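Local atomic coordinates of formimidoylglutamase (Bacillus subtilis, PDB entry 3M1R), a protein that catalyses the manganese-dependent hydrolysis of N-formimidoyl-L-glutamate to L-glutamate and formamide, a step of histidine degradation. Residues Ser58-Thr63 with Val291-Asp296; Gln66-Ser71 with His307-Ala312; His253-Pro258 with Arg298-Arg303. One frame throughout, in Å; residues are numbered along the deposited sequence.

The three contacts illustrate how the C-terminal helix 300-318 and the loop leading into it are tied into an arginase-family α/β fold. Along the chain come 58-63, 66-71, 253-258, 291-296, 298-303 and 307-312. Contacts 1 and 2 share helix 60-69 and contacts 2 and 3 share helix 300-318, whereas contact 1 takes the loop between strand 283-289 and that helix. The centres of contacts 1 and 3 are about 8 Å apart and linked through Thr63 with Ser302 and Asp296 with Thr301; contact 2 lies about 14 Å from each. Contacts 1 and 2 thus join early and late sequence, while contact 3 binds the start of helix 300-318 to a loop beside the metal site.

Contact 1: residues Ser58-Thr63 with Val291-Asp296; sequences SFAPGT and VDPTLD
Thr63 holds OG1 between its own backbone N and carbonyl carbon (chi1 63°), and this turn brings both of its branches against the ring of Pro293. OG1 lies 3.4 Å from Pro293 CG, while the methyl CG2 sits 4.0 Å from Pro293 CB, the two side chains crossing obliquely. On the other segment Val291 has CG1 anti to its backbone N (chi1 175°), and its CB and CG1 both border the methyl of Ala60.

The proline is the centre of the packing. Its CG approaches the backbone N of Ala60 at 3.6 Å and the CB of Phe59 at 3.9 Å, so the ring rests on Phe59 and Ala60, where the chain passes into helix 60-69. Ala60 CB, in turn, comes to 3.4 Å from Val291 O and 4.0 Å from Val291 CB. Next to the ring the loop is braced from within by an Asx turn, in which Asp292 OD1 accepts from Thr294 N at 3.0 Å. Thr294 OG1 is a second donor to Asp292 OD1, at 2.7 Å, from the same face of the carboxylate. The other oxygen, Asp292 OD2, is bonded to Gly56 N.

The strongest polar partner of Thr63 OG1 is Ser302 OG, at the start of helix 300-318. Replacing the threonine by an alanine would probably leave Ser302 without this partner and open a gap beside Pro293. Between the two segments the joining is thus by van der Waals contact and fitted shapes, whereas the directional bonds stiffen the loop internally and tie it to neighbouring parts of the chain.

Contact 2: residues Gln66-Ser71 with His307-Ala312; sequences QALKHS and HVLLHA
Leu310 meets Leu68 and Ser71 through the outer half of its side chain. Its CB is still 5.1 Å from Leu68 CD1 and serves mainly to carry the branch point. CG stands anti to the carbonyl carbon of Leu310 (chi1 -68°) and reaches 3.8 Å from Leu68 CD1. There the chain forks: CD2 stays with Leu68, 3.9 Å from the same CD1, while CD1 of Leu310 goes to the chain just past helix 60-69 and lies 3.7 Å from Ser71 CB, with Ser71 OG close by.

Leu68 answers with a single methyl. With CG anti to the backbone N (chi1 -178°), Leu68 reaches the other helix with its CD1, its side chain running antiparallel alongside that of Leu310. The same CD1 also touches Leu309, coming to 4.2 Å from its CB, so one methyl is lodged against two successive residues of helix 300-318. Met25 packs on both Leu68 and Leu310.

Ser71 meets Leu310 mainly through CB, while its OG donates to Ala67 O at 2.9 Å. A second carbonyl near the helix end, Gln66 O, receives His70 ND1 at 2.9 Å with an N-H...O angle of 159° and lies almost in the plane of the imidazole. These side chains thus take up backbone acceptors where the helix gives out. Beyond Leu310, Phe194 of a neighbouring subunit continues the apolar packing and meets the ring of His311 edge-to-face.

Val308 and Leu309 pack on strand 283-289. A helix seated on the parallel sheet and flanked by another helix is the layered α/β architecture of the arginase family.

Contact 3: residues His253-Pro258 with Arg298-Arg303; sequences HAPGCP and RDMTSR
While Thr301 meets Gly256 across the contact, the guanidinium of Arg303, two residues on in the same segment, takes Asp299 OD1 at its edge through a salt bridge from NE of 2.7 Å. The bond lies nearly in the guanidinium plane and meets the carboxylate on its syn side, but tilted 28° from that plane. Arg303 NH2 continues to Ile260 O of a neighbouring subunit.

Across the contact, Gly256 N donates to Thr301 OG1 at 3.0 Å, with an N-H...O angle of 144°. That hydroxyl is gripped twice, since it is also hydrogen-bonded to Asp296 OD1. With CG2 anti to the backbone N of Thr301, the methyl is carried to 3.7 Å from Ala254 CB and 4.1 Å from Cys257 SG. Selenomethionine Met300 bends at its last torsion (chi3 59°) to bring CE 3.8 Å from Pro255 CD, the two side chains crossing at about a right angle.

Residues Ala254 to Cys257 form a type I beta turn, and the start of helix 300-318 is docked into it. Cys257 packs on Asp247, a ligand of calcium here and probably of manganese, which places the end of the turn next to a first-shell ligand of the arginase-family binuclear metal site.

Contact 1: residues Ser58-Thr63 with Val291-Asp296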
ATOM      1  N   SER D  58      20.021  -3.121   0.001  1.00 35.53           N
ATOM      2  CA  SER D  58      20.888  -2.406   0.929  1.00 40.34           C
ATOM      3  C   SER D  58      20.177  -2.152   2.283  1.00 33.58           C
ATOM      4  O   SER D  58      20.825  -1.840   3.264  1.00 28.73           O
ATOM      5  CB  SER D  58      21.391  -1.092   0.307  1.00 31.22           C
ATOM      6  OG  SER D  58      20.284  -0.299  -0.062  1.00 37.10           O
ATOM      7  N   PHE D  59      18.851  -2.285   2.336  1.00 31.19           N
ATOM      8  CA  PHE D  59      18.124  -2.059   3.595  1.00 32.42           C
ATOM      9  C   PHE D  59      17.930  -3.337   4.419  1.00 30.23           C
ATOM     10  O   PHE D  59      17.525  -3.282   5.584  1.00 31.36           O
ATOM     11  CB  PHE D  59      16.744  -1.455   3.323  1.00 40.32           C
ATOM     12  CG  PHE D  59      16.788  -0.056   2.819  1.00 42.74           C
ATOM     13  CD1 PHE D  59      16.574   0.210   1.487  1.00 46.16           C
ATOM     14  CD2 PHE D  59      17.048   0.994   3.675  1.00 43.38           C
ATOM     15  CE1 PHE D  59      16.621   1.505   1.006  1.00 50.39           C
ATOM     16  CE2 PHE D  59      17.094   2.296   3.207  1.00 50.32           C
ATOM     17  CZ  PHE D  59      16.878   2.550   1.865  1.00 50.14           C
ATOM     18  N   ALA D  60      18.190  -4.483   3.800  1.00 30.05           N
ATOM     19  CA  ALA D  60      17.959  -5.780   4.429  1.00 26.93           C
ATOM     20  C   ALA D  60      18.747  -5.986   5.727  1.00 29.16           C
ATOM     21  O   ALA D  60      18.226  -6.571   6.672  1.00 37.96           O
ATOM     22  CB  ALA D  60      18.265  -6.897   3.446  1.00 26.13           C
ATOM     23  N   PRO D  61      20.018  -5.552   5.774  1.00 23.34           N
ATOM     24  CA  PRO D  61      20.713  -5.833   7.041  1.00 28.71           C
ATOM     25  C   PRO D  61      20.004  -5.165   8.225  1.00 33.40           C
ATOM     26  O   PRO D  61      19.877  -5.768   9.287  1.00 32.37           O
ATOM     27  CB  PRO D  61      22.121  -5.259   6.816  1.00 30.80           C
ATOM     28  CG  PRO D  61      22.315  -5.312   5.340  1.00 32.02           C
ATOM     29  CD  PRO D  61      20.929  -5.046   4.736  1.00 30.24           C
ATOM     30  N   GLY D  62      19.509  -3.946   8.023  1.00 39.24           N
ATOM     31  CA  GLY D  62      18.739  -3.271   9.051  1.00 28.18           C
ATOM     32  C   GLY D  62      17.458  -4.021   9.436  1.00 31.28           C
ATOM     33  O   GLY D  62      17.164  -4.167  10.623  1.00 30.94           O
ATOM     34  N   THR D  63      16.706  -4.509   8.446  1.00 28.97           N
ATOM     35  CA  THR D  63      15.428  -5.161   8.725  1.00 28.75           C
ATOM     36  C   THR D  63      15.601  -6.579   9.223  1.00 32.57           C
ATOM     37  O   THR D  63      14.833  -7.021  10.063  1.00 29.98           O
ATOM     38  CB  THR D  63      14.443  -5.127   7.537  1.00 24.83           C
ATOM     39  OG1 THR D  63      14.986  -5.855   6.418  1.00 29.08           O
ATOM     40  CG2 THR D  63      14.171  -3.678   7.141  1.00 27.01           C
ATOM     41  N   VAL D 291      17.294 -10.494   0.022  1.00 31.43           N
ATOM     42  CA  VAL D 291      16.116  -9.962   0.697  1.00 29.94           C
ATOM     43  C   VAL D 291      15.905  -8.491   0.325  1.00 28.04           C
ATOM     44  O   VAL D 291      16.816  -7.677   0.454  1.00 32.47           O
ATOM     45  CB  VAL D 291      16.238 -10.110   2.214  1.00 31.19           C
ATOM     46  CG1 VAL D 291      15.063  -9.439   2.928  1.00 26.20           C
ATOM     47  CG2 VAL D 291      16.330 -11.585   2.572  1.00 27.91           C
ATOM     48  N   ASP D 292      14.703  -8.141  -0.124  1.00 25.31           N
ATOM     49  CA  ASP D 292      14.424  -6.746  -0.452  1.00 25.88           C
ATOM     50  C   ASP D 292      13.213  -6.228   0.341  1.00 24.65           C
ATOM     51  O   ASP D 292      12.062  -6.429  -0.032  1.00 31.18           O
ATOM     52  CB  ASP D 292      14.240  -6.571  -1.966  1.00 33.32           C
ATOM     53  CG  ASP D 292      14.136  -5.090  -2.396  1.00 36.94           C
ATOM     54  OD1 ASP D 292      13.923  -4.214  -1.528  1.00 37.82           O
ATOM     55  OD2 ASP D 292      14.260  -4.816  -3.617  1.00 30.14           O
ATOM     56  N   PRO D 293      13.482  -5.552   1.447  1.00 27.44           N
ATOM     57  CA  PRO D 293      12.424  -5.025   2.305  1.00 29.54           C
ATOM     58  C   PRO D 293      11.431  -4.124   1.566  1.00 29.47           C
ATOM     59  O   PRO D 293      10.275  -4.096   1.983  1.00 31.83           O
ATOM     60  CB  PRO D 293      13.195  -4.179   3.323  1.00 31.12           C
ATOM     61  CG  PRO D 293      14.588  -4.687   3.276  1.00 32.63           C
ATOM     62  CD  PRO D 293      14.828  -5.165   1.907  1.00 28.81           C
ATOM     63  N   THR D 294      11.856  -3.385   0.531  1.00 29.22           N
ATOM     64  CA  THR D 294      10.935  -2.471  -0.180  1.00 26.01           C
ATOM     65  C   THR D 294       9.958  -3.248  -1.051  1.00 32.29           C
ATOM     66  O   THR D 294       8.975  -2.704  -1.534  1.00 33.76           O
ATOM     67  CB  THR D 294      11.679  -1.455  -1.087  1.00 29.96           C
ATOM     68  OG1 THR D 294      12.331  -2.148  -2.170  1.00 35.13           O
ATOM     69  CG2 THR D 294      12.709  -0.711  -0.301  1.00 27.05           C
ATOM     70  N   LEU D 295      10.231  -4.526  -1.263  1.00 24.06           N
ATOM     71  CA  LEU D 295       9.347  -5.342  -2.080  1.00 26.84           C
ATOM     72  C   LEU D 295       8.507  -6.275  -1.182  1.00 30.91           C
ATOM     73  O   LEU D 295       7.654  -7.016  -1.685  1.00 28.44           O
ATOM     74  CB  LEU D 295      10.182  -6.189  -3.039  1.00 24.59           C
ATOM     75  CG  LEU D 295      10.439  -5.810  -4.496  1.00 36.63           C
ATOM     76  CD1 LEU D 295       9.972  -4.394  -4.859  1.00 34.41           C
ATOM     77  CD2 LEU D 295      11.896  -6.029  -4.813  1.00 34.32           C
ATOM     78  N   ASP D 296       8.741  -6.236   0.138  1.00 23.67           N
ATOM     79  CA  ASP D 296       8.210  -7.283   1.035  1.00 21.59           C
ATOM     80  C   ASP D 296       6.774  -7.010   1.484  1.00 25.98           C
ATOM     81  O   ASP D 296       6.314  -5.870   1.473  1.00 27.94           O
ATOM     82  CB  ASP D 296       9.104  -7.438   2.272  1.00 23.55           C
ATOM     83  CG  ASP D 296       9.069  -8.864   2.878  1.00 24.24           C
ATOM     84  OD1 ASP D 296       8.439  -9.780   2.284  1.00 23.03           O
ATOM     85  OD2 ASP D 296       9.720  -9.066   3.943  1.00 25.67           O
TER

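Contact 2: residues Gln66-Ser71 with His307-Ala312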
ATOM      1  N   GLN D  66      16.454  -6.245  12.820  1.00 33.48           N
ATOM      2  CA  GLN D  66      15.305  -5.881  13.607  1.00 30.73           C
ATOM      3  C   GLN D  66      14.455  -7.118  13.876  1.00 35.40           C
ATOM      4  O   GLN D  66      13.994  -7.316  15.002  1.00 37.81           O
ATOM      5  CB  GLN D  66      14.505  -4.793  12.899  1.00 37.61           C
ATOM      6  CG  GLN D  66      13.878  -3.774  13.825  1.00 57.56           C
ATOM      7  CD  GLN D  66      12.932  -2.829  13.088  1.00 73.87           C
ATOM      8  OE1 GLN D  66      12.918  -2.778  11.857  1.00 78.63           O
ATOM      9  NE2 GLN D  66      12.136  -2.078  13.843  1.00 78.20           N
ATOM     10  N   ALA D  67      14.251  -7.952  12.853  1.00 31.20           N
ATOM     11  CA  ALA D  67      13.469  -9.180  13.012  1.00 30.91           C
ATOM     12  C   ALA D  67      14.182 -10.118  13.982  1.00 31.63           C
ATOM     13  O   ALA D  67      13.550 -10.757  14.831  1.00 31.00           O
ATOM     14  CB  ALA D  67      13.255  -9.880  11.683  1.00 25.53           C
ATOM     15  N   LEU D  68      15.501 -10.191  13.855  1.00 31.54           N
ATOM     16  CA  LEU D  68      16.287 -11.071  14.711  1.00 34.05           C
ATOM     17  C   LEU D  68      16.199 -10.596  16.167  1.00 29.17           C
ATOM     18  O   LEU D  68      15.835 -11.358  17.040  1.00 31.89           O
ATOM     19  CB  LEU D  68      17.743 -11.145  14.242  1.00 31.86           C
ATOM     20  CG  LEU D  68      18.639 -12.090  15.058  1.00 31.39           C
ATOM     21  CD1 LEU D  68      18.168 -13.517  14.863  1.00 27.34           C
ATOM     22  CD2 LEU D  68      20.097 -11.965  14.634  1.00 29.72           C
ATOM     23  N   LYS D  69      16.469  -9.316  16.408  1.00 33.42           N
ATOM     24  CA  LYS D  69      16.487  -8.795  17.778  1.00 36.29           C
ATOM     25  C   LYS D  69      15.148  -8.987  18.470  1.00 38.62           C
ATOM     26  O   LYS D  69      15.081  -9.057  19.701  1.00 35.24           O
ATOM     27  CB  LYS D  69      16.872  -7.315  17.817  1.00 36.38           C
ATOM     28  CG  LYS D  69      18.353  -7.035  17.599  1.00 43.00           C
ATOM     29  CD  LYS D  69      18.594  -5.539  17.414  1.00 36.73           C
ATOM     30  CE  LYS D  69      20.071  -5.222  17.361  1.00 42.24           C
ATOM     31  NZ  LYS D  69      20.249  -3.762  17.151  1.00 49.84           N
ATOM     32  N   HIS D  70      14.076  -9.069  17.694  1.00 37.22           N
ATOM     33  CA  HIS D  70      12.770  -9.196  18.304  1.00 35.27           C
ATOM     34  C   HIS D  70      12.323 -10.634  18.507  1.00 35.36           C
ATOM     35  O   HIS D  70      11.281 -10.869  19.097  1.00 37.65           O
ATOM     36  CB  HIS D  70      11.717  -8.334  17.598  1.00 45.69           C
ATOM     37  CG  HIS D  70      11.819  -6.876  17.935  1.00 63.92           C
ATOM     38  ND1 HIS D  70      12.552  -5.985  17.176  1.00 72.07           N
ATOM     39  CD2 HIS D  70      11.300  -6.159  18.960  1.00 70.15           C
ATOM     40  CE1 HIS D  70      12.466  -4.780  17.713  1.00 74.96           C
ATOM     41  NE2 HIS D  70      11.715  -4.858  18.796  1.00 76.66           N
ATOM     42  N   SER D  71      13.133 -11.586  18.061  1.00 32.87           N
ATOM     43  CA  SER D  71      12.835 -13.003  18.269  1.00 28.94           C
ATOM     44  C   SER D  71      13.355 -13.460  19.624  1.00 34.39           C
ATOM     45  O   SER D  71      14.365 -12.945  20.120  1.00 37.07           O
ATOM     46  CB  SER D  71      13.504 -13.867  17.195  1.00 41.20           C
ATOM     47  OG  SER D  71      13.127 -13.460  15.882  1.00 52.07           O
ATOM     48  N   HIS D 307      15.015 -16.172  10.938  1.00 27.93           N
ATOM     49  CA  HIS D 307      14.878 -17.554  11.379  1.00 30.28           C
ATOM     50  C   HIS D 307      15.954 -18.467  10.798  1.00 28.94           C
ATOM     51  O   HIS D 307      16.365 -19.429  11.438  1.00 32.01           O
ATOM     52  CB  HIS D 307      13.472 -18.089  11.118  1.00 28.60           C
ATOM     53  CG  HIS D 307      12.504 -17.761  12.212  1.00 26.17           C
ATOM     54  ND1 HIS D 307      12.074 -16.475  12.473  1.00 33.98           N
ATOM     55  CD2 HIS D 307      11.882 -18.551  13.120  1.00 24.97           C
ATOM     56  CE1 HIS D 307      11.237 -16.487  13.493  1.00 25.20           C
ATOM     57  NE2 HIS D 307      11.102 -17.734  13.899  1.00 33.85           N
ATOM     58  N   VAL D 308      16.416 -18.166   9.586  1.00 32.61           N
ATOM     59  CA  VAL D 308      17.575 -18.868   9.050  1.00 33.51           C
ATOM     60  C   VAL D 308      18.782 -18.665   9.979  1.00 33.70           C
ATOM     61  O   VAL D 308      19.579 -19.574  10.183  1.00 36.96           O
ATOM     62  CB  VAL D 308      17.940 -18.386   7.632  1.00 31.84           C
ATOM     63  CG1 VAL D 308      19.232 -19.009   7.186  1.00 29.72           C
ATOM     64  CG2 VAL D 308      16.808 -18.678   6.639  1.00 29.30           C
ATOM     65  N   LEU D 309      18.924 -17.456  10.512  1.00 34.74           N
ATOM     66  CA  LEU D 309      20.004 -17.137  11.435  1.00 39.27           C
ATOM     67  C   LEU D 309      19.856 -17.937  12.737  1.00 39.27           C
ATOM     68  O   LEU D 309      20.803 -18.577  13.196  1.00 41.35           O
ATOM     69  CB  LEU D 309      20.021 -15.636  11.735  1.00 38.42           C
ATOM     70  CG  LEU D 309      21.083 -14.809  11.003  1.00 44.71           C
ATOM     71  CD1 LEU D 309      21.703 -15.590   9.853  1.00 32.57           C
ATOM     72  CD2 LEU D 309      20.536 -13.453  10.538  1.00 41.29           C
ATOM     73  N   LEU D 310      18.659 -17.903  13.310  1.00 27.48           N
ATOM     74  CA  LEU D 310      18.353 -18.674  14.505  1.00 31.26           C
ATOM     75  C   LEU D 310      18.643 -20.162  14.327  1.00 36.89           C
ATOM     76  O   LEU D 310      19.236 -20.759  15.205  1.00 33.08           O
ATOM     77  CB  LEU D 310      16.909 -18.444  14.950  1.00 34.36           C
ATOM     78  CG  LEU D 310      16.674 -17.015  15.456  1.00 37.86           C
ATOM     79  CD1 LEU D 310      15.194 -16.724  15.645  1.00 37.49           C
ATOM     80  CD2 LEU D 310      17.424 -16.785  16.762  1.00 39.16           C
ATOM     81  N   HIS D 311      18.263 -20.743  13.187  1.00 34.37           N
ATOM     82  CA  HIS D 311      18.437 -22.173  12.974  1.00 35.66           C
ATOM     83  C   HIS D 311      19.885 -22.547  12.671  1.00 38.21           C
ATOM     84  O   HIS D 311      20.335 -23.624  13.013  1.00 45.73           O
ATOM     85  CB  HIS D 311      17.480 -22.713  11.909  1.00 32.52           C
ATOM     86  CG  HIS D 311      16.071 -22.866  12.390  1.00 35.32           C
ATOM     87  ND1 HIS D 311      15.519 -24.088  12.715  1.00 40.65           N
ATOM     88  CD2 HIS D 311      15.095 -21.947  12.608  1.00 34.68           C
ATOM     89  CE1 HIS D 311      14.271 -23.919  13.118  1.00 37.79           C
ATOM     90  NE2 HIS D 311      13.988 -22.628  13.053  1.00 39.62           N
ATOM     91  N   ALA D 312      20.624 -21.643  12.055  1.00 38.68           N
ATOM     92  CA  ALA D 312      22.046 -21.859  11.891  1.00 37.03           C
ATOM     93  C   ALA D 312      22.741 -21.825  13.246  1.00 35.54           C
ATOM     94  O   ALA D 312      23.580 -22.671  13.541  1.00 40.26           O
ATOM     95  CB  ALA D 312      22.654 -20.818  10.938  1.00 32.61           C
TER

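Contact 3: residues His253-Pro258 with Arg298-Arg303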
ATOM      1  N   HIS D 253       6.258 -17.758   0.197  1.00 27.39           N
ATOM      2  CA  HIS D 253       7.001 -17.761   1.463  1.00 27.07           C
ATOM      3  C   HIS D 253       8.014 -16.620   1.562  1.00 29.06           C
ATOM      4  O   HIS D 253       8.378 -16.210   2.663  1.00 31.53           O
ATOM      5  CB  HIS D 253       7.729 -19.113   1.676  1.00 28.84           C
ATOM      6  CG  HIS D 253       6.819 -20.235   2.050  1.00 29.25           C
ATOM      7  ND1 HIS D 253       7.006 -21.017   3.178  1.00 33.06           N
ATOM      8  CD2 HIS D 253       5.682 -20.694   1.461  1.00 30.62           C
ATOM      9  CE1 HIS D 253       6.036 -21.911   3.254  1.00 32.23           C
ATOM     10  NE2 HIS D 253       5.221 -21.736   2.233  1.00 34.16           N
ATOM     11  N   ALA D 254       8.472 -16.111   0.419  1.00 31.11           N
ATOM     12  CA  ALA D 254       9.371 -14.950   0.397  1.00 31.06           C
ATOM     13  C   ALA D 254       8.966 -13.938  -0.678  1.00 27.84           C
ATOM     14  O   ALA D 254       9.620 -13.853  -1.714  1.00 29.37           O
ATOM     15  CB  ALA D 254      10.819 -15.402   0.176  1.00 31.67           C
ATOM     16  N   PRO D 255       7.885 -13.171  -0.438  1.00 29.68           N
ATOM     17  CA  PRO D 255       7.417 -12.219  -1.461  1.00 26.68           C
ATOM     18  C   PRO D 255       8.380 -11.056  -1.619  1.00 31.58           C
ATOM     19  O   PRO D 255       8.257 -10.300  -2.553  1.00 32.50           O
ATOM     20  CB  PRO D 255       6.078 -11.709  -0.887  1.00 25.36           C
ATOM     21  CG  PRO D 255       6.223 -11.861   0.594  1.00 24.20           C
ATOM     22  CD  PRO D 255       6.984 -13.199   0.733  1.00 28.25           C
ATOM     23  N   GLY D 256       9.327 -10.911  -0.699  1.00 34.73           N
ATOM     24  CA  GLY D 256      10.238  -9.784  -0.740  1.00 29.86           C
ATOM     25  C   GLY D 256      11.564 -10.006  -1.439  1.00 40.16           C
ATOM     26  O   GLY D 256      12.507  -9.267  -1.175  1.00 45.46           O
ATOM     27  N   CYS D 257      11.671 -11.021  -2.298  1.00 37.32           N
ATOM     28  CA  CYS D 257      12.890 -11.185  -3.101  1.00 32.44           C
ATOM     29  C   CYS D 257      12.683 -10.564  -4.482  1.00 38.28           C
ATOM     30  O   CYS D 257      11.603 -10.690  -5.063  1.00 31.85           O
ATOM     31  CB  CYS D 257      13.253 -12.661  -3.267  1.00 35.67           C
ATOM     32  SG  CYS D 257      13.544 -13.546  -1.702  1.00 44.63           S
ATOM     33  N   PRO D 258      13.721  -9.912  -5.028  1.00 35.34           N
ATOM     34  CA  PRO D 258      13.516  -9.361  -6.370  1.00 38.71           C
ATOM     35  C   PRO D 258      12.985 -10.400  -7.353  1.00 37.15           C
ATOM     36  O   PRO D 258      11.917 -10.183  -7.926  1.00 34.51           O
ATOM     37  CB  PRO D 258      14.911  -8.842  -6.751  1.00 44.63           C
ATOM     38  CG  PRO D 258      15.537  -8.485  -5.373  1.00 37.72           C
ATOM     39  CD  PRO D 258      15.071  -9.618  -4.505  1.00 35.92           C
ATOM     40  N   ARG D 298       4.785  -6.685   4.761  1.00 26.03           N
ATOM     41  CA  ARG D 298       5.257  -6.390   6.098  1.00 28.72           C
ATOM     42  C   ARG D 298       6.756  -6.638   6.057  1.00 34.76           C
ATOM     43  O   ARG D 298       7.436  -6.082   5.186  1.00 34.73           O
ATOM     44  CB  ARG D 298       4.524  -7.235   7.151  1.00 30.58           C
ATOM     45  CG  ARG D 298       3.017  -6.884   7.252  1.00 37.56           C
ATOM     46  CD  ARG D 298       2.272  -7.833   8.174  1.00 29.66           C
ATOM     47  NE  ARG D 298       2.748  -7.734   9.555  1.00 28.11           N
ATOM     48  CZ  ARG D 298       2.291  -8.491  10.554  1.00 29.43           C
ATOM     49  NH1 ARG D 298       1.364  -9.404  10.319  1.00 27.35           N
ATOM     50  NH2 ARG D 298       2.751  -8.326  11.791  1.00 24.89           N
ATOM     51  N   ASP D 299       7.278  -7.477   6.948  1.00 29.14           N
ATOM     52  CA  ASP D 299       8.694  -7.854   6.867  1.00 28.46           C
ATOM     53  C   ASP D 299       8.871  -9.377   6.882  1.00 27.37           C
ATOM     54  O   ASP D 299       9.854  -9.886   7.410  1.00 27.07           O
ATOM     55  CB  ASP D 299       9.517  -7.215   7.997  1.00 25.77           C
ATOM     56  CG  ASP D 299       9.087  -7.688   9.398  1.00 38.02           C
ATOM     57  OD1 ASP D 299       7.961  -8.212   9.547  1.00 44.92           O
ATOM     58  OD2 ASP D 299       9.875  -7.525  10.363  1.00 39.38           O
HETATM   59  N   MSE D 300       7.914 -10.071   6.281  1.00 27.24           N
HETATM   60  CA  MSE D 300       7.872 -11.528   6.238  1.00 27.05           C
HETATM   61  C   MSE D 300       9.173 -12.146   5.823  1.00 29.45           C
HETATM   62  O   MSE D 300       9.557 -13.174   6.362  1.00 26.59           O
HETATM   63  CB  MSE D 300       6.851 -12.008   5.223  1.00 29.76           C
HETATM   64  CG  MSE D 300       5.420 -12.072   5.735  1.00 44.97           C
HETATM   65 SE   MSE D 300       4.213 -12.577   4.261  0.72 40.42          SE
HETATM   66  CE  MSE D 300       5.022 -14.299   3.798  1.00 23.54           C
ATOM     67  N   THR D 301       9.810 -11.559   4.816  1.00 23.10           N
ATOM     68  CA  THR D 301      10.996 -12.150   4.236  1.00 24.45           C
ATOM     69  C   THR D 301      12.213 -11.862   5.107  1.00 27.54           C
ATOM     70  O   THR D 301      13.116 -12.677   5.191  1.00 32.14           O
ATOM     71  CB  THR D 301      11.212 -11.707   2.763  1.00 26.19           C
ATOM     72  OG1 THR D 301       9.988 -11.887   2.025  1.00 28.68           O
ATOM     73  CG2 THR D 301      12.297 -12.572   2.126  1.00 24.98           C
ATOM     74  N   SER D 302      12.217 -10.721   5.787  1.00 25.50           N
ATOM     75  CA  SER D 302      13.261 -10.442   6.758  1.00 25.26           C
ATOM     76  C   SER D 302      13.073 -11.349   7.989  1.00 31.13           C
ATOM     77  O   SER D 302      14.057 -11.777   8.578  1.00 29.90           O
ATOM     78  CB  SER D 302      13.294  -8.953   7.140  1.00 28.15           C
ATOM     79  OG  SER D 302      13.658  -8.147   6.021  1.00 35.84           O
ATOM     80  N   ARG D 303      11.827 -11.660   8.366  1.00 31.91           N
ATOM     81  CA  ARG D 303      11.603 -12.592   9.490  1.00 33.05           C
ATOM     82  C   ARG D 303      12.092 -13.996   9.116  1.00 34.51           C
ATOM     83  O   ARG D 303      12.753 -14.658   9.922  1.00 33.22           O
ATOM     84  CB  ARG D 303      10.130 -12.649   9.936  1.00 23.64           C
ATOM     85  CG  ARG D 303       9.627 -11.399  10.663  1.00 31.72           C
ATOM     86  CD  ARG D 303       8.109 -11.382  10.844  1.00 34.29           C
ATOM     87  NE  ARG D 303       7.671 -10.137  11.475  1.00 42.06           N
ATOM     88  CZ  ARG D 303       7.166 -10.056  12.706  1.00 47.41           C
ATOM     89  NH1 ARG D 303       6.815  -8.886  13.210  1.00 51.27           N
ATOM     90  NH2 ARG D 303       6.991 -11.147  13.437  1.00 39.07           N
TER